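Local coordinates for protein nucleoside permease NupG (Escherichia coli K-12, PDB 7DLA) that transports purine and pyrimidine nucleosides across the bacterial inner membrane in symport with protons, at residues H76-A87 with L162-V173; M147-E156 with Q251-Q261. The protein carries 1 engineered substitution. All coordinates share one frame; numbering follows the deposited sequence.

Contact 1. Residues H76-A87 with L162-V173; sequences HTIGAITLFMAA and LYIGAALSAILV
Gly165 O takes both the backbone N and the OG of Ser169, and across the contact these two residues meet Leu83, whose CD1 packs against the Gly165 backbone and the Ser169 hydroxyl. The two donors arrive from opposite faces of the carbonyl plane; OG of Ser169 lies 2.7 Å from Gly165 O. Chi1 of -47°, with OG turned beside its own backbone N, lets the hydroxyl reach back one turn, so a buried polar group is satisfied inside its helix and its CB is left to touch the methyl of Ala80. The two helices run almost antiparallel with axes 7.9 Å apart, and small side chains permit this: the CA atoms of Ala80 and Ala166 come within 4.2 Å. Leu83 is the knob, set among Leu162, Gly165, Ala166 and Ser169. One branch, CD1, lies 3.6 Å from Ser169 OG, while the other, CD2, meets CD2 of Leu162 at 3.7 Å, the two leucines crossing roughly at right angles. Towards Ala87 the packing turns aromatic. Ala87 CB sits over the centre of the Tyr163 ring, 3.9 Å from its centroid and 10° off the normal, a CH-pi contact, while Phe84 approaches the rim of that ring. The Phe84 and Tyr163 planes are inclined at 49°, their centroids 5.4 Å apart. At the other end Leu172 lays CD2 over one face of the His76 imidazole, whose NE2 is hydrogen-bonded to Gln14 of helix 3-19, and Val173 CG1 lies against Thr77 OG1, which is hydrogen-bonded to Ala73 O. This is close antiparallel packing of the third and sixth transmembrane helices, the pair at the outer side of the N-terminal six-helix bundle in the major facilitator fold.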
# COMPACT_ATOMS: atom_id res chain seq x y z
N HIS A 76 1.41 7.30 -16.16
CA HIS A 76 2.39 6.23 -16.22
C HIS A 76 3.59 6.59 -17.08
O HIS A 76 4.68 6.09 -16.83
CB HIS A 76 1.75 4.97 -16.74
CG HIS A 76 0.84 4.34 -15.76
ND1 HIS A 76 1.09 4.39 -14.41
CD2 HIS A 76 -0.34 3.69 -15.90
CE1 HIS A 76 0.13 3.76 -13.77
NE2 HIS A 76 -0.75 3.32 -14.65
N THR A 77 3.40 7.41 -18.10
CA THR A 77 4.56 8.00 -18.75
C THR A 77 5.48 8.67 -17.75
O THR A 77 6.69 8.40 -17.73
CB THR A 77 4.08 9.00 -19.78
OG1 THR A 77 3.03 8.38 -20.54
CG2 THR A 77 5.26 9.48 -20.64
N ILE A 78 4.94 9.58 -16.94
CA ILE A 78 5.78 10.22 -15.94
C ILE A 78 6.36 9.18 -15.02
O ILE A 78 7.55 9.21 -14.70
CB ILE A 78 5.02 11.30 -15.16
CG1 ILE A 78 4.98 12.61 -15.95
CG2 ILE A 78 5.68 11.52 -13.81
CD1 ILE A 78 4.54 13.83 -15.12
N GLY A 79 5.53 8.23 -14.57
CA GLY A 79 6.01 7.15 -13.73
C GLY A 79 7.23 6.48 -14.33
O GLY A 79 8.22 6.23 -13.64
N ALA A 80 7.18 6.20 -15.63
CA ALA A 80 8.26 5.48 -16.29
C ALA A 80 9.54 6.31 -16.31
O ALA A 80 10.61 5.85 -15.89
CB ALA A 80 7.83 5.12 -17.71
N ILE A 81 9.45 7.55 -16.81
CA ILE A 81 10.62 8.42 -16.87
C ILE A 81 11.29 8.51 -15.50
O ILE A 81 12.52 8.40 -15.38
CB ILE A 81 10.25 9.81 -17.41
CG1 ILE A 81 10.26 9.84 -18.93
CG2 ILE A 81 11.21 10.87 -16.88
CD1 ILE A 81 9.63 11.08 -19.51
N THR A 82 10.48 8.69 -14.44
CA THR A 82 11.05 8.89 -13.12
C THR A 82 11.69 7.61 -12.60
O THR A 82 12.75 7.65 -11.98
CB THR A 82 9.99 9.39 -12.13
OG1 THR A 82 8.92 8.45 -12.03
CG2 THR A 82 9.44 10.75 -12.57
N LEU A 83 11.05 6.47 -12.82
CA LEU A 83 11.59 5.20 -12.33
C LEU A 83 12.98 4.94 -12.93
O LEU A 83 13.93 4.52 -12.24
CB LEU A 83 10.57 4.09 -12.66
CG LEU A 83 9.38 4.05 -11.67
CD1 LEU A 83 8.12 3.43 -12.23
CD2 LEU A 83 9.75 3.36 -10.37
N PHE A 84 13.11 5.23 -14.23
CA PHE A 84 14.40 5.20 -14.90
C PHE A 84 15.40 6.09 -14.16
O PHE A 84 16.43 5.61 -13.69
CB PHE A 84 14.21 5.66 -16.36
CG PHE A 84 15.48 5.84 -17.15
CD1 PHE A 84 16.02 4.76 -17.84
CD2 PHE A 84 16.12 7.07 -17.23
CE1 PHE A 84 17.18 4.90 -18.57
CE2 PHE A 84 17.28 7.22 -17.95
CZ PHE A 84 17.82 6.14 -18.63
N MET A 85 15.06 7.39 -14.00
CA MET A 85 15.97 8.31 -13.31
C MET A 85 16.30 7.83 -11.91
O MET A 85 17.39 8.10 -11.39
CB MET A 85 15.37 9.71 -13.21
CG MET A 85 15.31 10.52 -14.46
SD MET A 85 14.50 12.08 -14.05
CE MET A 85 15.89 13.18 -13.73
N ALA A 86 15.36 7.16 -11.26
CA ALA A 86 15.55 6.73 -9.88
C ALA A 86 16.62 5.64 -9.81
O ALA A 86 17.40 5.59 -8.84
CB ALA A 86 14.21 6.25 -9.29
N ALA A 87 16.69 4.78 -10.83
CA ALA A 87 17.80 3.84 -10.90
C ALA A 87 19.16 4.53 -11.10
O ALA A 87 20.20 3.88 -10.98
CB ALA A 87 17.55 2.81 -11.98
N LEU A 162 14.22 -1.16 -10.55
CA LEU A 162 13.66 0.11 -11.00
C LEU A 162 13.61 0.18 -12.52
O LEU A 162 12.64 0.69 -13.11
CB LEU A 162 14.51 1.24 -10.43
CG LEU A 162 14.27 1.71 -9.00
CD1 LEU A 162 15.16 2.87 -8.73
CD2 LEU A 162 12.82 2.08 -8.70
N TYR A 163 14.66 -0.31 -13.19
CA TYR A 163 14.63 -0.35 -14.65
C TYR A 163 13.46 -1.19 -15.12
O TYR A 163 12.73 -0.80 -16.04
CB TYR A 163 15.96 -0.88 -15.20
CG TYR A 163 16.93 0.23 -15.39
CD1 TYR A 163 16.48 1.49 -15.73
CD2 TYR A 163 18.29 0.06 -15.16
CE1 TYR A 163 17.33 2.53 -15.88
CE2 TYR A 163 19.17 1.13 -15.30
CZ TYR A 163 18.67 2.37 -15.67
OH TYR A 163 19.47 3.47 -15.82
N ILE A 164 13.24 -2.32 -14.45
CA ILE A 164 12.15 -3.22 -14.82
C ILE A 164 10.79 -2.56 -14.59
O ILE A 164 9.88 -2.68 -15.40
CB ILE A 164 12.29 -4.53 -14.02
CG1 ILE A 164 13.67 -5.12 -14.27
CG2 ILE A 164 11.20 -5.51 -14.38
CD1 ILE A 164 13.89 -6.42 -13.55
N GLY A 165 10.63 -1.86 -13.47
CA GLY A 165 9.37 -1.17 -13.23
C GLY A 165 9.07 -0.13 -14.29
O GLY A 165 7.95 -0.03 -14.78
N ALA A 166 10.07 0.68 -14.64
CA ALA A 166 9.87 1.63 -15.75
C ALA A 166 9.55 0.92 -17.06
O ALA A 166 8.75 1.41 -17.87
CB ALA A 166 11.12 2.50 -15.91
N ALA A 167 10.19 -0.22 -17.30
CA ALA A 167 9.93 -0.96 -18.52
C ALA A 167 8.49 -1.42 -18.58
O ALA A 167 7.84 -1.31 -19.63
CB ALA A 167 10.88 -2.15 -18.60
N LEU A 168 7.96 -1.89 -17.44
CA LEU A 168 6.55 -2.26 -17.36
C LEU A 168 5.67 -1.03 -17.55
O LEU A 168 4.63 -1.11 -18.19
CB LEU A 168 6.18 -2.87 -16.01
CG LEU A 168 6.49 -4.30 -15.55
CD1 LEU A 168 6.31 -5.37 -16.66
CD2 LEU A 168 7.65 -4.51 -14.60
N SER A 169 6.07 0.10 -16.98
CA SER A 169 5.27 1.31 -17.09
C SER A 169 5.15 1.74 -18.54
O SER A 169 4.09 2.16 -18.98
CB SER A 169 5.85 2.44 -16.24
OG SER A 169 6.18 1.98 -14.95
N ALA A 170 6.24 1.63 -19.29
CA ALA A 170 6.20 2.00 -20.70
C ALA A 170 5.37 1.02 -21.52
O ALA A 170 4.56 1.42 -22.35
CB ALA A 170 7.61 2.08 -21.26
N ILE A 171 5.61 -0.28 -21.31
CA ILE A 171 4.75 -1.31 -21.88
C ILE A 171 3.30 -0.98 -21.59
O ILE A 171 2.44 -1.02 -22.48
CB ILE A 171 5.15 -2.67 -21.29
CG1 ILE A 171 6.62 -2.97 -21.68
CG2 ILE A 171 4.11 -3.77 -21.66
CD1 ILE A 171 7.03 -4.42 -21.71
N LEU A 172 3.01 -0.64 -20.33
CA LEU A 172 1.70 -0.18 -19.91
C LEU A 172 1.21 0.98 -20.76
O LEU A 172 0.16 0.87 -21.38
CB LEU A 172 1.72 0.20 -18.43
CG LEU A 172 0.36 0.45 -17.81
CD1 LEU A 172 -0.52 -0.69 -18.15
CD2 LEU A 172 0.48 0.55 -16.30
N VAL A 173 1.94 2.09 -20.77
CA VAL A 173 1.52 3.27 -21.51
C VAL A 173 1.12 2.89 -22.92
O VAL A 173 0.05 3.28 -23.40
CB VAL A 173 2.59 4.38 -21.53
CG1 VAL A 173 1.91 5.69 -21.90
CG2 VAL A 173 3.21 4.56 -20.15

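Contact 2. Residues M147-E156 with Q251-Q261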
# COMPACT_ATOMS: atom_id res chain seq x y z
N MET A 147 7.35 -9.39 -7.53
CA MET A 147 8.16 -9.71 -6.35
C MET A 147 8.95 -10.99 -6.58
O MET A 147 10.17 -11.03 -6.36
CB MET A 147 7.25 -9.87 -5.14
CG MET A 147 6.70 -8.56 -4.57
SD MET A 147 5.40 -8.80 -3.31
CE MET A 147 6.23 -9.90 -2.19
N TRP A 148 8.27 -12.04 -7.04
CA TRP A 148 8.94 -13.32 -7.28
C TRP A 148 10.08 -13.18 -8.28
O TRP A 148 11.17 -13.75 -8.11
CB TRP A 148 7.93 -14.34 -7.79
CG TRP A 148 7.13 -14.97 -6.72
CD1 TRP A 148 6.73 -14.40 -5.54
CD2 TRP A 148 6.56 -16.28 -6.74
NE1 TRP A 148 5.97 -15.29 -4.81
CE2 TRP A 148 5.84 -16.45 -5.54
CE3 TRP A 148 6.58 -17.33 -7.66
CZ2 TRP A 148 5.17 -17.62 -5.23
CZ3 TRP A 148 5.91 -18.50 -7.35
CH2 TRP A 148 5.21 -18.63 -6.15
N VAL A 149 9.85 -12.42 -9.35
CA VAL A 149 10.81 -12.35 -10.43
C VAL A 149 12.05 -11.63 -9.94
O VAL A 149 13.15 -12.20 -9.92
CB VAL A 149 10.20 -11.64 -11.65
CG1 VAL A 149 11.27 -11.27 -12.63
CG2 VAL A 149 9.11 -12.49 -12.32
N VAL A 150 11.87 -10.38 -9.50
CA VAL A 150 13.01 -9.59 -9.06
C VAL A 150 13.77 -10.31 -7.96
O VAL A 150 15.00 -10.29 -7.92
CB VAL A 150 12.57 -8.17 -8.63
CG1 VAL A 150 13.59 -7.51 -7.68
CG2 VAL A 150 12.36 -7.31 -9.86
N SER A 151 13.06 -11.02 -7.07
CA SER A 151 13.77 -11.82 -6.08
C SER A 151 14.63 -12.89 -6.76
O SER A 151 15.83 -12.98 -6.49
CB SER A 151 12.80 -12.45 -5.09
OG SER A 151 13.50 -12.90 -3.94
N LEU A 152 14.03 -13.67 -7.67
CA LEU A 152 14.71 -14.84 -8.23
C LEU A 152 15.77 -14.46 -9.25
O LEU A 152 16.71 -15.23 -9.48
CB LEU A 152 13.70 -15.77 -8.87
CG LEU A 152 12.72 -16.45 -7.94
CD1 LEU A 152 11.54 -16.91 -8.76
CD2 LEU A 152 13.41 -17.62 -7.26
N SER A 153 15.65 -13.30 -9.87
CA SER A 153 16.66 -12.87 -10.82
C SER A 153 17.90 -12.27 -10.16
O SER A 153 18.81 -11.85 -10.88
CB SER A 153 16.05 -11.84 -11.76
OG SER A 153 14.74 -12.26 -12.08
N GLY A 154 17.94 -12.19 -8.84
CA GLY A 154 19.03 -11.51 -8.17
C GLY A 154 19.05 -10.00 -8.26
O GLY A 154 20.14 -9.41 -8.24
N PHE A 155 17.89 -9.34 -8.33
CA PHE A 155 17.81 -7.88 -8.42
C PHE A 155 17.12 -7.23 -7.23
O PHE A 155 16.67 -6.08 -7.34
CB PHE A 155 17.10 -7.45 -9.71
CG PHE A 155 17.76 -7.93 -10.95
CD1 PHE A 155 19.14 -7.96 -11.05
CD2 PHE A 155 17.01 -8.33 -12.04
CE1 PHE A 155 19.76 -8.36 -12.21
CE2 PHE A 155 17.63 -8.75 -13.21
CZ PHE A 155 19.00 -8.76 -13.28
N GLU A 156 16.98 -7.98 -6.13
CA GLU A 156 16.32 -7.44 -4.91
C GLU A 156 17.12 -6.23 -4.44
O GLU A 156 16.59 -5.10 -4.50
CB GLU A 156 16.25 -8.52 -3.83
CG GLU A 156 14.87 -9.13 -3.67
CD GLU A 156 14.75 -10.12 -2.52
OE1 GLU A 156 14.81 -11.34 -2.78
OE2 GLU A 156 14.59 -9.67 -1.37
N GLN A 251 18.28 -15.22 1.22
CA GLN A 251 18.63 -14.89 -0.16
C GLN A 251 17.46 -14.21 -0.86
O GLN A 251 17.66 -13.20 -1.54
CB GLN A 251 19.06 -16.17 -0.90
CG GLN A 251 20.52 -16.69 -0.65
CD GLN A 251 21.59 -15.77 -1.20
OE1 GLN A 251 21.47 -14.54 -1.13
NE2 GLN A 251 22.65 -16.35 -1.80
N HIS A 252 16.24 -14.71 -0.66
CA HIS A 252 15.06 -14.29 -1.43
C HIS A 252 13.97 -13.90 -0.47
O HIS A 252 13.01 -14.64 -0.26
CB HIS A 252 14.62 -15.40 -2.33
CG HIS A 252 15.60 -15.69 -3.41
ND1 HIS A 252 16.53 -16.71 -3.32
CD2 HIS A 252 15.85 -15.05 -4.57
CE1 HIS A 252 17.28 -16.70 -4.40
NE2 HIS A 252 16.90 -15.70 -5.17
N ALA A 253 14.12 -12.72 0.13
CA ALA A 253 13.13 -12.28 1.11
C ALA A 253 11.80 -11.98 0.45
O ALA A 253 10.75 -12.31 1.01
CB ALA A 253 13.64 -11.05 1.87
N SER A 254 11.82 -11.38 -0.74
CA SER A 254 10.58 -11.08 -1.44
C SER A 254 9.73 -12.34 -1.62
O SER A 254 8.50 -12.27 -1.57
CB SER A 254 10.88 -10.41 -2.77
OG SER A 254 11.57 -9.19 -2.57
N ILE A 255 10.37 -13.50 -1.71
CA ILE A 255 9.60 -14.74 -1.85
C ILE A 255 8.88 -15.08 -0.55
O ILE A 255 7.76 -15.60 -0.57
CB ILE A 255 10.53 -15.88 -2.30
CG1 ILE A 255 11.28 -15.44 -3.54
CG2 ILE A 255 9.74 -17.13 -2.64
CD1 ILE A 255 10.35 -14.96 -4.60
N ILE A 256 9.48 -14.79 0.60
CA ILE A 256 8.80 -15.09 1.86
C ILE A 256 7.76 -14.01 2.20
O ILE A 256 6.63 -14.32 2.59
CB ILE A 256 9.84 -15.26 2.99
CG1 ILE A 256 10.88 -16.29 2.55
CG2 ILE A 256 9.14 -15.61 4.32
CD1 ILE A 256 10.28 -17.63 2.10
N MET A 257 8.13 -12.74 2.01
CA MET A 257 7.20 -11.64 2.15
C MET A 257 5.98 -11.81 1.26
O MET A 257 4.91 -11.33 1.62
CB MET A 257 7.90 -10.31 1.84
CG MET A 257 9.04 -9.95 2.80
SD MET A 257 8.53 -9.50 4.50
CE MET A 257 7.54 -8.02 4.31
N SER A 258 6.09 -12.46 0.10
CA SER A 258 4.92 -12.58 -0.76
C SER A 258 3.74 -13.23 -0.04
O SER A 258 2.58 -12.82 -0.24
CB SER A 258 5.28 -13.37 -2.01
OG SER A 258 5.66 -14.67 -1.62
N ILE A 259 4.02 -14.22 0.82
CA ILE A 259 2.97 -14.86 1.60
C ILE A 259 2.12 -13.82 2.29
O ILE A 259 0.92 -14.03 2.52
CB ILE A 259 3.59 -15.85 2.59
CG1 ILE A 259 4.52 -16.79 1.83
CG2 ILE A 259 2.51 -16.61 3.36
CD1 ILE A 259 5.13 -17.85 2.69
N SER A 260 2.70 -12.65 2.57
CA SER A 260 1.92 -11.53 3.09
C SER A 260 0.81 -11.13 2.12
O SER A 260 -0.37 -11.05 2.51
CB SER A 260 2.85 -10.36 3.40
OG SER A 260 3.80 -10.72 4.41
N GLN A 261 1.15 -10.90 0.84
CA GLN A 261 0.15 -10.48 -0.14
C GLN A 261 -0.82 -11.61 -0.45
O GLN A 261 -2.03 -11.39 -0.62
CB GLN A 261 0.82 -10.03 -1.42
CG GLN A 261 2.15 -9.43 -1.17
CD GLN A 261 2.08 -8.29 -0.23
OE1 GLN A 261 2.81 -8.25 0.76
NE2 GLN A 261 1.25 -7.32 -0.55
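From Met147 to Leu152 one helix runs nearly antiparallel, at 163°, to the helix 253-261, with axes 8.2 Å apart and the CA atoms of Ser151 and His252 5.4 Å from each other. Met147 is the knob here, sitting among Ser254, Met257, Ser258 and Gln261. Its chain bends at the last torsion, chi3 53°, which tucks the methyl CE in by Ser258 CB at 3.6 Å, while SD lies 3.9 Å from Gln261 CG. Next along, Trp148 offers its indole edge to Ser258: NE1 gives a weak hydrogen bond of 3.3 Å to Ser258 OG, close to the plane of the ring. Ser258 OG in turn donates to Ile255 O within its own helix, so this hydroxyl both accepts and gives. Ile255 puts CD1 3.8 Å from CD1 of Trp148 and against the Ser151 side chain as well. Past Ser151 the first helix closes in a Schellman motif at Gly154, whose positive phi turns the chain and brings Glu156 up to the start of the opposing helix. There the carboxylate accepts a weak bond, 3.3 Å, from the backbone N of Ser254 to OE2, at an angle of 152°. OE2 is also bonded to Asn232 and His236 of helix 226-236, so this one oxygen joins the start of helix 253-299 to that neighbouring helix. The periplasmic ends of the fifth and eighth transmembrane helices meet here, from different halves of the protein; the contact is consistent with a periplasmic side closed between the two halves, as in inward-facing states of the major facilitator fold.

Starting from the N terminus, of the four helices involved helix 68-86 comes first, then helix 138-152, helix 160-177 and finally helix 253-299. Contact 1 closes a loop of 74 residues inside the N-terminal bundle; contact 2 closes one of 94 that runs from that bundle into the C-terminal half. Because their segments alternate, the two loops cross rather than nest. Helices 138-152 and 160-177 are consecutive, joined by a short periplasmic turn, and they also touch directly: Ile164 packs its CD1 on Phe155 and Val150. With centres about 20 Å apart, contact 1 lies on the outer side of the N-terminal bundle, and contact 2 ties that bundle to its partner across the interface.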